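Local coordinates for protein succinylglutamate desuccinylase (Vibrio parahaemolyticus, PDB 2BCO) that probably hydrolyses N-succinylglutamate to succinate and glutamate, the last step of arginine degradation by the AST pathway, using one zinc ion per subunit, at residues Glu52-Glu66 with Thr144-Cys156. Numbering follows the deposited sequence.
Sequences ETKNIIISCGIHGDE and TEPKTRWHLDLHC. With ZN (zinc ion), chain C.
His63, Glu66 and His155 meet at the zinc ion: ND1 of His63 binds it at 2.4 Å, ND1 of His155 at 2.3 Å, and Glu66 chelates it through both carboxylate oxygens, with a water as fifth ligand. The two imidazoles form an offset edge-to-face pair, His155 edge toward His63 face, planes at 89°. NE2 of His63 bonds to Asn111 OD1. Glu66 OE1 also takes the backbone N-H of Cys156 at 2.9 Å, from above the carboxylate plane, while Ile62 CB lies against CE1 of His155.

Behind the metal, Asp153 OD2 receives Ser59 OG at 2.8 Å, and the same hydroxyl accepts NE2 of His151 within the imidazole plane. With chi1 at -175°, the His151 ring leans toward the neighbouring strand, where Ile57 CG2 lies over one face; ND1 continues to Ser207. A water accepts from Gly61 N and donates to the backbone oxygens of Leu154 and Glu66.

The loop with His63 and Glu66 follows strand 55-60; His155 sits near the end of parallel strand 149-156, hydrogen-bonded to it from Asn55 N to Thr148 O through to Leu154 N to Ser59 O (2.7 Å). On the face with Ile58 and Leu152, Ile56 CG2 packs on Trp150 CB. Farther back, Asn55 ND2 donates an N-H to Thr148 OG1 at 2.7 Å.

This two-histidine, one-glutamate AspA/AstE-family site, with predicted active-site Glu219 close to His155, is consistent with amide hydrolysis by zinc-activated water.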
ATOM      1  N   GLU A  52     -13.412   2.357 -20.542  1.00 47.20           N
ATOM      2  CA  GLU A  52     -12.567   3.255 -19.761  1.00 43.42           C
ATOM      3  C   GLU A  52     -12.801   3.119 -18.254  1.00 39.85           C
ATOM      4  O   GLU A  52     -12.237   3.874 -17.462  1.00 39.04           O
ATOM      5  CB  GLU A  52     -12.804   4.706 -20.194  1.00 50.16           C
ATOM      6  CG  GLU A  52     -12.669   4.970 -21.697  1.00 55.82           C
ATOM      7  CD  GLU A  52     -11.285   4.654 -22.256  1.00 58.56           C
ATOM      8  OE1 GLU A  52     -10.939   3.459 -22.368  1.00 61.36           O
ATOM      9  OE2 GLU A  52     -10.541   5.603 -22.586  1.00 59.29           O
ATOM     10  N   THR A  53     -13.638   2.164 -17.861  1.00 30.07           N
ATOM     11  CA  THR A  53     -13.920   1.938 -16.448  1.00 26.39           C
ATOM     12  C   THR A  53     -12.671   1.414 -15.740  1.00 23.81           C
ATOM     13  O   THR A  53     -12.072   0.437 -16.181  1.00 23.14           O
ATOM     14  CB  THR A  53     -15.044   0.898 -16.253  1.00 19.21           C
ATOM     15  OG1 THR A  53     -16.283   1.418 -16.755  1.00 18.36           O
ATOM     16  CG2 THR A  53     -15.191   0.546 -14.778  1.00 17.04           C
ATOM     17  N   LYS A  54     -12.283   2.057 -14.643  1.00 21.16           N
ATOM     18  CA  LYS A  54     -11.108   1.619 -13.897  1.00 18.61           C
ATOM     19  C   LYS A  54     -11.354   0.328 -13.112  1.00 18.18           C
ATOM     20  O   LYS A  54     -12.472   0.037 -12.676  1.00 16.42           O
ATOM     21  CB  LYS A  54     -10.645   2.714 -12.933  1.00 22.98           C
ATOM     22  CG  LYS A  54     -10.143   3.969 -13.627  1.00 26.18           C
ATOM     23  CD  LYS A  54      -9.516   4.931 -12.640  1.00 26.70           C
ATOM     24  CE  LYS A  54      -8.941   6.150 -13.342  1.00 29.60           C
ATOM     25  NZ  LYS A  54      -9.991   6.957 -14.029  1.00 29.96           N
ATOM     26  N   ASN A  55     -10.296  -0.455 -12.962  1.00 20.06           N
ATOM     27  CA  ASN A  55     -10.356  -1.697 -12.209  1.00 17.03           C
ATOM     28  C   ASN A  55      -9.377  -1.497 -11.073  1.00 14.79           C
ATOM     29  O   ASN A  55      -8.171  -1.668 -11.225  1.00 15.01           O
ATOM     30  CB  ASN A  55      -9.962  -2.864 -13.106  1.00 14.23           C
ATOM     31  CG  ASN A  55     -10.974  -3.098 -14.205  1.00 14.34           C
ATOM     32  OD1 ASN A  55     -12.058  -3.626 -13.961  1.00 13.73           O
ATOM     33  ND2 ASN A  55     -10.640  -2.678 -15.418  1.00 14.08           N
ATOM     34  N   ILE A  56      -9.919  -1.098  -9.931  1.00 15.74           N
ATOM     35  CA  ILE A  56      -9.114  -0.810  -8.759  1.00 14.29           C
ATOM     36  C   ILE A  56      -9.167  -1.855  -7.661  1.00 14.11           C
ATOM     37  O   ILE A  56     -10.238  -2.205  -7.164  1.00 16.39           O
ATOM     38  CB  ILE A  56      -9.540   0.523  -8.115  1.00 10.74           C
ATOM     39  CG1 ILE A  56      -9.759   1.587  -9.192  1.00  9.63           C
ATOM     40  CG2 ILE A  56      -8.483   0.967  -7.115  1.00 10.67           C
ATOM     41  CD1 ILE A  56     -10.313   2.893  -8.643  1.00  9.52           C
ATOM     42  N   ILE A  57      -7.997  -2.347  -7.283  1.00  9.11           N
ATOM     43  CA  ILE A  57      -7.900  -3.297  -6.190  1.00  8.09           C
ATOM     44  C   ILE A  57      -7.549  -2.417  -5.008  1.00  7.74           C
ATOM     45  O   ILE A  57      -6.586  -1.664  -5.058  1.00  7.43           O
ATOM     46  CB  ILE A  57      -6.753  -4.307  -6.381  1.00 10.71           C
ATOM     47  CG1 ILE A  57      -7.055  -5.238  -7.556  1.00  8.45           C
ATOM     48  CG2 ILE A  57      -6.556  -5.116  -5.093  1.00  8.86           C
ATOM     49  CD1 ILE A  57      -5.929  -6.228  -7.834  1.00  5.09           C
ATOM     50  N   ILE A  58      -8.344  -2.483  -3.954  1.00 11.28           N
ATOM     51  CA  ILE A  58      -8.068  -1.682  -2.777  1.00  8.46           C
ATOM     52  C   ILE A  58      -7.879  -2.659  -1.628  1.00  9.90           C
ATOM     53  O   ILE A  58      -8.843  -3.179  -1.084  1.00  9.77           O
ATOM     54  CB  ILE A  58      -9.242  -0.723  -2.477  1.00 10.13           C
ATOM     55  CG1 ILE A  58      -9.510   0.164  -3.704  1.00  7.94           C
ATOM     56  CG2 ILE A  58      -8.915   0.139  -1.258  1.00 10.42           C
ATOM     57  CD1 ILE A  58     -10.850   0.898  -3.660  1.00  6.28           C
ATOM     58  N   SER A  59      -6.629  -2.923  -1.270  1.00 11.14           N
ATOM     59  CA  SER A  59      -6.367  -3.855  -0.188  1.00 10.58           C
ATOM     60  C   SER A  59      -5.882  -3.176   1.080  1.00 10.33           C
ATOM     61  O   SER A  59      -5.258  -2.116   1.053  1.00 10.19           O
ATOM     62  CB  SER A  59      -5.361  -4.933  -0.634  1.00  8.24           C
ATOM     63  OG  SER A  59      -4.121  -4.382  -1.037  1.00 12.74           O
ATOM     64  N   CYS A  60      -6.200  -3.794   2.203  1.00 11.59           N
ATOM     65  CA  CYS A  60      -5.775  -3.286   3.486  1.00 14.22           C
ATOM     66  C   CYS A  60      -5.537  -4.486   4.380  1.00 14.29           C
ATOM     67  O   CYS A  60      -5.970  -5.602   4.070  1.00 13.19           O
ATOM     68  CB  CYS A  60      -6.853  -2.385   4.090  1.00 12.95           C
ATOM     69  SG  CYS A  60      -8.396  -3.212   4.386  1.00 15.15           S
ATOM     70  N   GLY A  61      -4.834  -4.264   5.482  1.00 12.65           N
ATOM     71  CA  GLY A  61      -4.584  -5.352   6.399  1.00 12.20           C
ATOM     72  C   GLY A  61      -3.557  -6.408   6.019  1.00 11.84           C
ATOM     73  O   GLY A  61      -3.582  -7.484   6.607  1.00 13.61           O
ATOM     74  N   ILE A  62      -2.677  -6.136   5.054  1.00  9.17           N
ATOM     75  CA  ILE A  62      -1.637  -7.101   4.696  1.00  9.83           C
ATOM     76  C   ILE A  62      -0.912  -7.391   6.013  1.00 12.14           C
ATOM     77  O   ILE A  62      -0.460  -8.513   6.267  1.00 13.64           O
ATOM     78  CB  ILE A  62      -0.645  -6.515   3.646  1.00  9.52           C
ATOM     79  CG1 ILE A  62      -1.242  -6.657   2.244  1.00 11.84           C
ATOM     80  CG2 ILE A  62       0.712  -7.232   3.707  1.00  7.66           C
ATOM     81  CD1 ILE A  62      -1.558  -8.101   1.846  1.00  8.66           C
ATOM     82  N   HIS A  63      -0.828  -6.349   6.838  1.00 10.88           N
ATOM     83  CA  HIS A  63      -0.238  -6.393   8.173  1.00 11.64           C
ATOM     84  C   HIS A  63      -1.455  -6.193   9.080  1.00 11.53           C
ATOM     85  O   HIS A  63      -2.166  -5.196   8.954  1.00 10.28           O
ATOM     86  CB  HIS A  63       0.777  -5.257   8.346  1.00 10.28           C
ATOM     87  CG  HIS A  63       2.050  -5.479   7.590  1.00 12.72           C
ATOM     88  ND1 HIS A  63       2.877  -4.451   7.195  1.00 11.59           N
ATOM     89  CD2 HIS A  63       2.649  -6.620   7.174  1.00 13.49           C
ATOM     90  CE1 HIS A  63       3.928  -4.946   6.568  1.00 11.64           C
ATOM     91  NE2 HIS A  63       3.814  -6.260   6.542  1.00 13.33           N
ATOM     92  N   GLY A  64      -1.690  -7.149   9.978  1.00 14.58           N
ATOM     93  CA  GLY A  64      -2.857  -7.113  10.851  1.00 12.75           C
ATOM     94  C   GLY A  64      -3.141  -5.908  11.721  1.00 14.19           C
ATOM     95  O   GLY A  64      -4.297  -5.492  11.835  1.00 13.82           O
ATOM     96  N   ASP A  65      -2.103  -5.348  12.339  1.00 16.92           N
ATOM     97  CA  ASP A  65      -2.279  -4.193  13.221  1.00 19.35           C
ATOM     98  C   ASP A  65      -2.456  -2.819  12.555  1.00 18.04           C
ATOM     99  O   ASP A  65      -2.558  -1.816  13.245  1.00 21.05           O
ATOM    100  CB  ASP A  65      -1.124  -4.131  14.237  1.00 10.21           C
ATOM    101  CG  ASP A  65       0.244  -4.167  13.577  1.00 14.30           C
ATOM    102  OD1 ASP A  65       0.325  -4.227  12.330  1.00 14.10           O
ATOM    103  OD2 ASP A  65       1.254  -4.139  14.311  1.00 16.54           O
ATOM    104  N   GLU A  66      -2.512  -2.760  11.231  1.00 12.86           N
ATOM    105  CA  GLU A  66      -2.674  -1.468  10.548  1.00 12.22           C
ATOM    106  C   GLU A  66      -4.143  -1.241  10.199  1.00 11.40           C
ATOM    107  O   GLU A  66      -4.562  -1.346   9.046  1.00 11.51           O
ATOM    108  CB  GLU A  66      -1.758  -1.448   9.320  1.00 11.45           C
ATOM    109  CG  GLU A  66      -0.293  -1.444   9.761  1.00  9.78           C
ATOM    110  CD  GLU A  66       0.673  -1.783   8.659  1.00 12.85           C
ATOM    111  OE1 GLU A  66       0.297  -1.642   7.478  1.00 17.19           O
ATOM    112  OE2 GLU A  66       1.811  -2.181   8.975  1.00  9.96           O
ATOM    113  N   THR A 144      -9.099  -7.368 -18.798  1.00 19.00           N
ATOM    114  CA  THR A 144      -9.219  -5.940 -18.542  1.00 17.46           C
ATOM    115  C   THR A 144      -8.022  -5.327 -19.242  1.00 17.20           C
ATOM    116  O   THR A 144      -6.968  -5.952 -19.325  1.00 15.88           O
ATOM    117  CB  THR A 144      -9.128  -5.584 -17.034  1.00 18.70           C
ATOM    118  OG1 THR A 144      -7.798  -5.829 -16.553  1.00 17.56           O
ATOM    119  CG2 THR A 144     -10.115  -6.408 -16.228  1.00 19.93           C
ATOM    120  N   GLU A 145      -8.174  -4.119 -19.764  1.00 20.49           N
ATOM    121  CA  GLU A 145      -7.046  -3.484 -20.423  1.00 20.53           C
ATOM    122  C   GLU A 145      -6.072  -3.004 -19.356  1.00 18.46           C
ATOM    123  O   GLU A 145      -6.473  -2.444 -18.339  1.00 20.30           O
ATOM    124  CB  GLU A 145      -7.516  -2.311 -21.278  1.00 31.30           C
ATOM    125  CG  GLU A 145      -8.105  -2.721 -22.616  1.00 35.87           C
ATOM    126  CD  GLU A 145      -7.112  -3.475 -23.483  1.00 40.11           C
ATOM    127  OE1 GLU A 145      -6.944  -4.702 -23.285  1.00 41.21           O
ATOM    128  OE2 GLU A 145      -6.484  -2.834 -24.353  1.00 41.80           O
ATOM    129  N   PRO A 146      -4.775  -3.239 -19.570  1.00 19.68           N
ATOM    130  CA  PRO A 146      -3.728  -2.832 -18.626  1.00 18.33           C
ATOM    131  C   PRO A 146      -3.835  -1.383 -18.152  1.00 17.04           C
ATOM    132  O   PRO A 146      -3.592  -1.089 -16.983  1.00 16.41           O
ATOM    133  CB  PRO A 146      -2.442  -3.091 -19.413  1.00 17.03           C
ATOM    134  CG  PRO A 146      -2.813  -4.319 -20.233  1.00 15.92           C
ATOM    135  CD  PRO A 146      -4.202  -3.966 -20.724  1.00 14.70           C
ATOM    136  N   LYS A 147      -4.203  -0.481 -19.058  1.00 18.08           N
ATOM    137  CA  LYS A 147      -4.312   0.936 -18.718  1.00 17.77           C
ATOM    138  C   LYS A 147      -5.380   1.254 -17.683  1.00 16.01           C
ATOM    139  O   LYS A 147      -5.334   2.300 -17.042  1.00 15.23           O
ATOM    140  CB  LYS A 147      -4.548   1.780 -19.979  1.00 24.94           C
ATOM    141  CG  LYS A 147      -5.746   1.372 -20.818  1.00 29.72           C
ATOM    142  CD  LYS A 147      -5.829   2.222 -22.084  1.00 33.59           C
ATOM    143  CE  LYS A 147      -6.918   1.724 -23.016  1.00 35.66           C
ATOM    144  NZ  LYS A 147      -8.213   1.588 -22.299  1.00 37.89           N
ATOM    145  N   THR A 148      -6.336   0.350 -17.522  1.00 13.06           N
ATOM    146  CA  THR A 148      -7.412   0.533 -16.558  1.00 13.62           C
ATOM    147  C   THR A 148      -7.052   0.010 -15.161  1.00 11.88           C
ATOM    148  O   THR A 148      -7.733   0.314 -14.191  1.00 13.18           O
ATOM    149  CB  THR A 148      -8.680  -0.220 -17.005  1.00 15.93           C
ATOM    150  OG1 THR A 148      -8.510  -1.627 -16.761  1.00 13.71           O
ATOM    151  CG2 THR A 148      -8.930   0.002 -18.501  1.00 15.85           C
ATOM    152  N   ARG A 149      -5.974  -0.756 -15.055  1.00 18.36           N
ATOM    153  CA  ARG A 149      -5.596  -1.358 -13.778  1.00 17.82           C
ATOM    154  C   ARG A 149      -4.935  -0.499 -12.694  1.00 18.98           C
ATOM    155  O   ARG A 149      -3.951   0.212 -12.937  1.00 19.91           O
ATOM    156  CB  ARG A 149      -4.731  -2.578 -14.055  1.00 16.17           C
ATOM    157  CG  ARG A 149      -5.411  -3.596 -14.945  1.00 14.11           C
ATOM    158  CD  ARG A 149      -4.413  -4.608 -15.452  1.00 17.75           C
ATOM    159  NE  ARG A 149      -4.969  -5.477 -16.485  1.00 18.49           N
ATOM    160  CZ  ARG A 149      -4.226  -6.280 -17.243  1.00 19.14           C
ATOM    161  NH1 ARG A 149      -2.910  -6.307 -17.072  1.00 14.18           N
ATOM    162  NH2 ARG A 149      -4.795  -7.056 -18.162  1.00 21.03           N
ATOM    163  N   TRP A 150      -5.487  -0.608 -11.486  1.00 12.42           N
ATOM    164  CA  TRP A 150      -4.996   0.115 -10.314  1.00 11.67           C
ATOM    165  C   TRP A 150      -4.925  -0.818  -9.114  1.00 10.49           C
ATOM    166  O   TRP A 150      -5.760  -1.700  -8.951  1.00 10.34           O
ATOM    167  CB  TRP A 150      -5.934   1.264  -9.923  1.00 12.42           C
ATOM    168  CG  TRP A 150      -5.984   2.424 -10.866  1.00 12.80           C
ATOM    169  CD1 TRP A 150      -6.449   2.424 -12.146  1.00 13.96           C
ATOM    170  CD2 TRP A 150      -5.620   3.781 -10.567  1.00 14.31           C
ATOM    171  NE1 TRP A 150      -6.420   3.699 -12.656  1.00 16.63           N
ATOM    172  CE2 TRP A 150      -5.930   4.550 -11.710  1.00 15.04           C
ATOM    173  CE3 TRP A 150      -5.108   4.421  -9.432  1.00 14.62           C
ATOM    174  CZ2 TRP A 150      -5.694   5.933 -11.765  1.00 16.28           C
ATOM    175  CZ3 TRP A 150      -4.880   5.801  -9.487  1.00 16.56           C
ATOM    176  CH2 TRP A 150      -5.190   6.541 -10.640  1.00 14.98           C
ATOM    177  N   HIS A 151      -3.925  -0.613  -8.271  1.00 11.25           N
ATOM    178  CA  HIS A 151      -3.798  -1.395  -7.056  1.00  9.90           C
ATOM    179  C   HIS A 151      -3.250  -0.497  -5.966  1.00  9.72           C
ATOM    180  O   HIS A 151      -2.096  -0.078  -5.999  1.00 11.09           O
ATOM    181  CB  HIS A 151      -2.874  -2.603  -7.226  1.00 11.12           C
ATOM    182  CG  HIS A 151      -2.832  -3.486  -6.013  1.00 12.30           C
ATOM    183  ND1 HIS A 151      -2.128  -4.670  -5.971  1.00 13.01           N
ATOM    184  CD2 HIS A 151      -3.420  -3.355  -4.799  1.00 14.52           C
ATOM    185  CE1 HIS A 151      -2.282  -5.230  -4.783  1.00 15.64           C
ATOM    186  NE2 HIS A 151      -3.061  -4.453  -4.052  1.00 16.43           N
ATOM    187  N   LEU A 152      -4.105  -0.194  -5.006  1.00 11.35           N
ATOM    188  CA  LEU A 152      -3.738   0.640  -3.880  1.00  9.84           C
ATOM    189  C   LEU A 152      -3.725  -0.242  -2.634  1.00  9.67           C
ATOM    190  O   LEU A 152      -4.775  -0.665  -2.147  1.00  9.52           O
ATOM    191  CB  LEU A 152      -4.753   1.777  -3.722  1.00  7.39           C
ATOM    192  CG  LEU A 152      -4.675   3.009  -4.632  1.00 11.69           C
ATOM    193  CD1 LEU A 152      -4.293   2.645  -6.044  1.00 15.54           C
ATOM    194  CD2 LEU A 152      -6.019   3.696  -4.628  1.00  6.65           C
ATOM    195  N   ASP A 153      -2.525  -0.540  -2.146  1.00 11.43           N
ATOM    196  CA  ASP A 153      -2.349  -1.363  -0.950  1.00 11.85           C
ATOM    197  C   ASP A 153      -2.172  -0.431   0.249  1.00 11.40           C
ATOM    198  O   ASP A 153      -1.146   0.241   0.371  1.00 12.91           O
ATOM    199  CB  ASP A 153      -1.109  -2.250  -1.086  1.00  6.84           C
ATOM    200  CG  ASP A 153      -1.016  -3.268   0.027  1.00  6.23           C
ATOM    201  OD1 ASP A 153       0.076  -3.819   0.272  1.00  4.94           O
ATOM    202  OD2 ASP A 153      -2.057  -3.521   0.658  1.00 10.86           O
ATOM    203  N   LEU A 154      -3.153  -0.422   1.145  1.00 13.43           N
ATOM    204  CA  LEU A 154      -3.136   0.486   2.298  1.00 13.05           C
ATOM    205  C   LEU A 154      -2.504  -0.023   3.596  1.00 15.32           C
ATOM    206  O   LEU A 154      -2.969  -0.999   4.196  1.00 14.06           O
ATOM    207  CB  LEU A 154      -4.565   0.954   2.563  1.00  8.80           C
ATOM    208  CG  LEU A 154      -5.365   1.250   1.287  1.00  9.13           C
ATOM    209  CD1 LEU A 154      -6.757   1.788   1.660  1.00  5.03           C
ATOM    210  CD2 LEU A 154      -4.596   2.273   0.419  1.00  6.57           C
ATOM    211  N   HIS A 155      -1.461   0.679   4.035  1.00 11.03           N
ATOM    212  CA  HIS A 155      -0.726   0.332   5.242  1.00  9.56           C
ATOM    213  C   HIS A 155      -0.655   1.501   6.235  1.00 11.82           C
ATOM    214  O   HIS A 155      -1.250   2.561   6.009  1.00  9.90           O
ATOM    215  CB  HIS A 155       0.694  -0.107   4.858  1.00  9.14           C
ATOM    216  CG  HIS A 155       0.731  -1.329   3.993  1.00 11.19           C
ATOM    217  ND1 HIS A 155       1.352  -2.499   4.384  1.00 11.71           N
ATOM    218  CD2 HIS A 155       0.206  -1.576   2.775  1.00 13.58           C
ATOM    219  CE1 HIS A 155       1.203  -3.413   3.445  1.00 11.44           C
ATOM    220  NE2 HIS A 155       0.510  -2.881   2.455  1.00 17.35           N
ATOM    221  N   CYS A 156       0.047   1.269   7.344  1.00 10.08           N
ATOM    222  CA  CYS A 156       0.281   2.273   8.384  1.00 13.28           C
ATOM    223  C   CYS A 156       1.740   2.088   8.786  1.00 16.30           C
ATOM    224  O   CYS A 156       2.230   0.961   8.831  1.00 19.22           O
ATOM    225  CB  CYS A 156      -0.599   2.036   9.615  1.00  9.39           C
ATOM    226  SG  CYS A 156      -2.328   2.330   9.356  1.00 11.86           S
TER
HETATM  227 ZN    ZN C 501       2.262  -2.276   6.485  1.00 46.01          ZN
HETATM  228  O   HOH W   1      -4.436  -1.756   6.372  1.00 16.04           O
HETATM  229  O   HOH W   2      -2.611  -3.677   3.347  1.00  2.61           O
HETATM  230  O   HOH W   3      -1.356  -3.588   5.807  1.00 16.26           O
HETATM  231  O   HOH W   4       4.304  -0.839   7.050  1.00 20.89           O